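Local coordinates for protein E1 (PDB 3VX6) that acts as an E1-like enzyme, activating the ubiquitin-like proteins ATG8 and ATG12 for the conjugation reactions of autophagy and cytoplasm-to-vacuole transport, at residues Leu44-Asp49 and Asp64-Lys69. Numbering follows the deposited sequence.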
loop_
_atom_site.group_PDB
_atom_site.type_symbol
_atom_site.label_atom_id
_atom_site.label_comp_id
_atom_site.label_asym_id
_atom_site.label_seq_id
_atom_site.Cartn_x
_atom_site.Cartn_y
_atom_site.Cartn_z
ATOM N N LEU A 44 -10.761 2.273 -6.118
ATOM C CA LEU A 44 -10.614 0.852 -6.377
ATOM C C LEU A 44 -10.778 0.126 -5.043
ATOM O O LEU A 44 -10.571 0.702 -3.978
ATOM C CB LEU A 44 -9.237 0.574 -6.991
ATOM C CG LEU A 44 -8.993 1.279 -8.330
ATOM C CD1 LEU A 44 -7.539 1.183 -8.736
ATOM C CD2 LEU A 44 -9.886 0.663 -9.382
ATOM N N TYR A 45 -11.190 -1.131 -5.110
ATOM C CA TYR A 45 -11.392 -1.938 -3.919
ATOM C C TYR A 45 -10.953 -3.322 -4.299
ATOM O O TYR A 45 -11.343 -3.852 -5.336
ATOM C CB TYR A 45 -12.872 -1.988 -3.511
ATOM C CG TYR A 45 -13.445 -0.670 -3.045
ATOM C CD1 TYR A 45 -13.168 -0.179 -1.772
ATOM C CD2 TYR A 45 -14.246 0.103 -3.885
ATOM C CE1 TYR A 45 -13.669 1.046 -1.344
ATOM C CE2 TYR A 45 -14.752 1.334 -3.467
ATOM C CZ TYR A 45 -14.458 1.798 -2.195
ATOM O OH TYR A 45 -14.942 3.018 -1.772
ATOM N N THR A 46 -10.115 -3.910 -3.479
ATOM C CA THR A 46 -9.679 -5.240 -3.781
ATOM C C THR A 46 -9.605 -5.927 -2.447
ATOM O O THR A 46 -9.051 -5.386 -1.488
ATOM C CB THR A 46 -8.324 -5.219 -4.498
ATOM O OG1 THR A 46 -7.972 -6.550 -4.896
ATOM C CG2 THR A 46 -7.250 -4.637 -3.595
ATOM N N GLN A 47 -10.237 -7.087 -2.360
ATOM C CA GLN A 47 -10.216 -7.835 -1.119
ATOM C C GLN A 47 -8.810 -8.361 -1.022
ATOM O O GLN A 47 -8.352 -9.112 -1.883
ATOM C CB GLN A 47 -11.204 -8.988 -1.159
ATOM C CG GLN A 47 -11.088 -9.922 0.008
ATOM C CD GLN A 47 -12.149 -10.985 -0.031
ATOM O OE1 GLN A 47 -11.868 -12.160 0.192
ATOM N NE2 GLN A 47 -13.385 -10.580 -0.311
ATOM N N LEU A 48 -8.110 -7.939 0.014
ATOM C CA LEU A 48 -6.744 -8.358 0.186
ATOM C C LEU A 48 -6.691 -9.820 0.572
ATOM O O LEU A 48 -7.216 -10.233 1.611
ATOM C CB LEU A 48 -6.058 -7.482 1.237
ATOM C CG LEU A 48 -4.895 -6.616 0.728
ATOM C CD1 LEU A 48 -5.216 -6.038 -0.637
ATOM C CD2 LEU A 48 -4.608 -5.506 1.733
ATOM N N ASP A 49 -6.087 -10.611 -0.301
ATOM C CA ASP A 49 -5.933 -12.019 -0.035
ATOM C C ASP A 49 -4.606 -12.069 0.674
ATOM O O ASP A 49 -3.558 -12.097 0.029
ATOM C CB ASP A 49 -5.851 -12.827 -1.330
ATOM C CG ASP A 49 -5.669 -14.309 -1.075
ATOM O OD1 ASP A 49 -5.508 -15.062 -2.059
ATOM O OD2 ASP A 49 -5.690 -14.722 0.109
ATOM N N ASP A 64 -13.015 -7.010 -12.627
ATOM C CA ASP A 64 -14.085 -6.070 -12.891
ATOM C C ASP A 64 -14.741 -5.626 -11.589
ATOM O O ASP A 64 -15.333 -4.546 -11.521
ATOM C CB ASP A 64 -15.115 -6.690 -13.842
ATOM C CG ASP A 64 -15.325 -8.177 -13.604
ATOM O OD1 ASP A 64 -15.981 -8.820 -14.453
ATOM O OD2 ASP A 64 -14.845 -8.708 -12.582
ATOM N N ASP A 65 -14.613 -6.447 -10.548
ATOM C CA ASP A 65 -15.207 -6.131 -9.249
ATOM C C ASP A 65 -14.407 -5.088 -8.454
ATOM O O ASP A 65 -14.935 -4.452 -7.538
ATOM C CB ASP A 65 -15.362 -7.407 -8.407
ATOM C CG ASP A 65 -14.034 -8.092 -8.127
ATOM O OD1 ASP A 65 -13.568 -8.883 -8.987
ATOM O OD2 ASP A 65 -13.451 -7.825 -7.048
ATOM N N SER A 66 -13.143 -4.904 -8.815
ATOM C CA SER A 66 -12.286 -3.953 -8.124
ATOM C C SER A 66 -12.822 -2.530 -8.052
ATOM O O SER A 66 -12.216 -1.659 -7.420
ATOM C CB SER A 66 -10.907 -3.945 -8.770
ATOM O OG SER A 66 -10.232 -5.150 -8.469
ATOM N N PHE A 67 -13.960 -2.285 -8.686
ATOM C CA PHE A 67 -14.524 -0.950 -8.672
ATOM C C PHE A 67 -15.647 -0.804 -7.676
ATOM O O PHE A 67 -16.005 0.313 -7.292
ATOM C CB PHE A 67 -15.000 -0.580 -10.066
ATOM C CG PHE A 67 -13.884 -0.259 -11.006
ATOM C CD1 PHE A 67 -13.267 0.985 -10.965
ATOM C CD2 PHE A 67 -13.445 -1.194 -11.926
ATOM C CE1 PHE A 67 -12.230 1.294 -11.827
ATOM C CE2 PHE A 67 -12.411 -0.899 -12.793
ATOM C CZ PHE A 67 -11.800 0.350 -12.746
ATOM N N GLN A 68 -16.189 -1.934 -7.241
ATOM C CA GLN A 68 -17.281 -1.908 -6.283
ATOM C C GLN A 68 -16.787 -2.144 -4.863
ATOM O O GLN A 68 -15.975 -3.038 -4.615
ATOM C CB GLN A 68 -18.340 -2.959 -6.646
ATOM C CG GLN A 68 -19.738 -2.655 -6.088
ATOM C CD GLN A 68 -20.361 -1.376 -6.673
ATOM O OE1 GLN A 68 -19.784 -0.285 -6.584
ATOM N NE2 GLN A 68 -21.546 -1.513 -7.268
ATOM N N LYS A 69 -17.271 -1.320 -3.938
ATOM C CA LYS A 69 -16.906 -1.460 -2.536
ATOM C C LYS A 69 -17.602 -2.712 -2.016
ATOM O O LYS A 69 -18.811 -2.884 -2.185
ATOM C CB LYS A 69 -17.356 -0.238 -1.730
ATOM C CG LYS A 69 -17.035 -0.331 -0.241
ATOM C CD LYS A 69 -17.403 0.947 0.492
ATOM C CE LYS A 69 -17.036 0.863 1.965
ATOM N NZ LYS A 69 -17.296 2.147 2.676
HETATM O O HOH W 1 -15.083 3.998 1.238
#
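The aliphatic chain of Lys69 runs over one face of the Tyr45 ring. Its CB makes the CH-pi contact, 3.6 Å from the ring centroid and only 16° off the normal, and CG and CD continue toward the hydroxyl. With CG anti to the backbone N (chi1 179°) and every later torsion extended, the lysine carries NZ past the phenol, where a water joins it to Tyr45 OH. Tyr45 OH also makes a weak hydrogen bond with Lys80 NZ. Phe67 O meets the rim of the ring close to its plane, 3.8 Å from Tyr45 CD2. Replacing Tyr45 by an alanine is likely to leave the Lys69 methylenes without their aromatic platform and the water without its phenolic partner. On the backbone, Tyr45 N donates to Ser66 O (2.6 Å), the one direct hydrogen bond between the segments. Leu44 CD2 rests over the Phe67 face, 3.9 Å from the ring centroid. Segment 64-69 turns tightly, Gln68 N bonding back to Asp65 O, and Ser66 OG is hydrogen-bonded to Arg63 N. This loop flanks strand 40-47, whose backbone pairs with strand 78-86, while Phe67 stacks on Phe23 of helix 21-33, and Leu44 reaches Met125 of strand 123-130.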